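Local coordinates for protein aminopeptidase N (Francisella tularensis subsp. tularensis, PDB 5DLL) that probably cleaves N-terminal amino acids, preferably alanine, from intracellular peptides as a zinc-dependent aminopeptidase of the M1 family, at residues F35-E39 against S40-V44. Sequence-based numbering, arbitrary orientation.
With NA (sodium ion), chain R.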
loop_
_atom_site.group_PDB
_atom_site.type_symbol
_atom_site.label_atom_id
_atom_site.label_comp_id
_atom_site.label_asym_id
_atom_site.label_seq_id
_atom_site.Cartn_x
_atom_site.Cartn_y
_atom_site.Cartn_z
ATOM N N PHE A 35 -4.928 21.710 -26.689
ATOM C CA PHE A 35 -6.230 21.574 -26.039
ATOM C C PHE A 35 -6.949 22.920 -26.018
ATOM O O PHE A 35 -6.457 23.887 -25.421
ATOM C CB PHE A 35 -6.074 21.066 -24.605
ATOM C CG PHE A 35 -5.667 19.620 -24.506
ATOM C CD1 PHE A 35 -4.335 19.244 -24.658
ATOM C CD2 PHE A 35 -6.609 18.636 -24.233
ATOM C CE1 PHE A 35 -3.955 17.916 -24.556
ATOM C CE2 PHE A 35 -6.235 17.304 -24.133
ATOM C CZ PHE A 35 -4.905 16.946 -24.294
ATOM N N GLU A 36 -8.106 22.974 -26.679
ATOM C CA GLU A 36 -8.992 24.126 -26.610
ATOM C C GLU A 36 -10.141 23.777 -25.678
ATOM O O GLU A 36 -11.157 23.233 -26.104
ATOM C CB GLU A 36 -9.502 24.491 -27.998
ATOM C CG GLU A 36 -8.376 24.715 -28.988
ATOM C CD GLU A 36 -8.853 25.303 -30.292
ATOM O OE1 GLU A 36 -8.513 24.735 -31.349
ATOM O OE2 GLU A 36 -9.566 26.329 -30.259
ATOM N N LEU A 37 -9.957 24.092 -24.399
ATOM C CA LEU A 37 -10.858 23.636 -23.350
ATOM C C LEU A 37 -12.246 24.264 -23.422
ATOM O O LEU A 37 -12.396 25.482 -23.583
ATOM C CB LEU A 37 -10.250 23.896 -21.965
ATOM C CG LEU A 37 -8.966 23.139 -21.620
ATOM C CD1 LEU A 37 -8.587 23.400 -20.170
ATOM C CD2 LEU A 37 -9.110 21.642 -21.872
ATOM N N ASP A 38 -13.250 23.401 -23.304
ATOM C CA ASP A 38 -14.640 23.805 -23.191
ATOM C C ASP A 38 -15.407 22.702 -22.466
ATOM O O ASP A 38 -15.055 21.521 -22.558
ATOM C CB ASP A 38 -15.249 24.052 -24.573
ATOM C CG ASP A 38 -16.667 24.594 -24.496
ATOM O OD1 ASP A 38 -16.861 25.683 -23.910
ATOM O OD2 ASP A 38 -17.586 23.926 -25.015
ATOM N N GLU A 39 -16.444 23.104 -21.738
ATOM C CA GLU A 39 -17.306 22.179 -21.010
ATOM C C GLU A 39 -17.838 21.049 -21.911
ATOM O O GLU A 39 -17.737 19.877 -21.554
ATOM C CB GLU A 39 -18.460 22.964 -20.375
ATOM C CG GLU A 39 -19.455 22.138 -19.575
ATOM C CD GLU A 39 -20.656 22.952 -19.123
ATOM O OE1 GLU A 39 -21.804 22.503 -19.345
ATOM O OE2 GLU A 39 -20.451 24.046 -18.554
ATOM N N SER A 40 -18.376 21.409 -23.080
ATOM C CA SER A 40 -19.046 20.455 -23.981
ATOM C C SER A 40 -18.175 19.958 -25.136
ATOM O O SER A 40 -18.188 18.773 -25.467
ATOM C CB SER A 40 -20.297 21.097 -24.590
ATOM O OG SER A 40 -21.179 21.567 -23.591
ATOM N N LYS A 41 -17.448 20.878 -25.761
ATOM C CA LYS A 41 -16.778 20.612 -27.030
ATOM C C LYS A 41 -15.297 20.983 -26.969
ATOM O O LYS A 41 -14.858 21.938 -27.608
ATOM C CB LYS A 41 -17.475 21.398 -28.147
ATOM C CG LYS A 41 -18.957 21.084 -28.298
ATOM C CD LYS A 41 -19.608 21.953 -29.364
ATOM C CE LYS A 41 -20.927 21.362 -29.838
ATOM N NZ LYS A 41 -21.862 21.074 -28.715
ATOM N N THR A 42 -14.535 20.226 -26.185
ATOM C CA THR A 42 -13.085 20.395 -26.115
ATOM C C THR A 42 -12.442 19.839 -27.390
ATOM O O THR A 42 -12.712 18.701 -27.773
ATOM C CB THR A 42 -12.495 19.670 -24.886
ATOM O OG1 THR A 42 -13.036 20.234 -23.681
ATOM C CG2 THR A 42 -10.975 19.782 -24.863
ATOM N N ARG A 43 -11.603 20.646 -28.039
ATOM C CA ARG A 43 -10.970 20.259 -29.302
ATOM C C ARG A 43 -9.516 19.862 -29.084
ATOM O O ARG A 43 -8.738 20.644 -28.545
ATOM C CB ARG A 43 -11.032 21.399 -30.319
ATOM C CG ARG A 43 -12.408 21.637 -30.920
ATOM C CD ARG A 43 -12.384 22.814 -31.887
ATOM N NE ARG A 43 -11.671 22.506 -33.129
ATOM C CZ ARG A 43 -11.255 23.411 -34.017
ATOM N NH1 ARG A 43 -11.459 24.713 -33.822
ATOM N NH2 ARG A 43 -10.620 23.011 -35.113
ATOM N N VAL A 44 -9.160 18.656 -29.528
ATOM C CA VAL A 44 -7.812 18.119 -29.364
ATOM C C VAL A 44 -7.139 17.845 -30.718
ATOM O O VAL A 44 -7.329 16.778 -31.346
ATOM C CB VAL A 44 -7.822 16.837 -28.503
ATOM C CG1 VAL A 44 -6.400 16.397 -28.182
ATOM C CG2 VAL A 44 -8.621 17.062 -27.224
HETATM NA NA NA R . -6.531 14.876 -32.286
HETATM O O HOH W 1 -7.278 22.035 -30.814
#
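Val44 CG1 sits over one face of the Phe35 ring, 4.1 Å above its plane and displaced to the ring's margin. The other methyl, Val44 CG2, lies 3.9 Å from Phe35 CE2. This pair sits at the turn end of a beta hairpin, strands 26-36 and 42-52, in the N-terminal domain of the M1 peptidase. The Arg43 guanidinium also has a partner over one face, Glu36 OE1. That oxygen is 3.8 Å from Arg43 NH1, and the Glu36 carboxylate and Arg43 guanidinium planes are turned 43° from each other. The oxygen lies well out of the guanidinium plane, so this long salt bridge is one of charge and not of a directed hydrogen bond. Glu36 and Arg43 form an antiparallel hydrogen-bonded pair, and a water lies within hydrogen-bonding distance of both Glu36 OE1 and Arg43 O. Phe35 and Val44 share the opposite, buried face, where Phe35 also meets Ile140 and Leu201. The loop is held by Asp38. Its CG is anti to the backbone N (chi1 -175°), which turns OD2 toward the backbone amides of Ser40 and Lys41. Lys41 N meets Asp38 OD2 on its anti side at 3.1 Å; Ser40 N comes from above the carboxylate plane. Thr42 OG1 donates to Asp38 O at 2.6 Å, on a lone pair in the carbonyl plane. Past the turn, Val44 O binds the sodium ion at 2.3 Å, together with Thr106 O and Thr141 OG1.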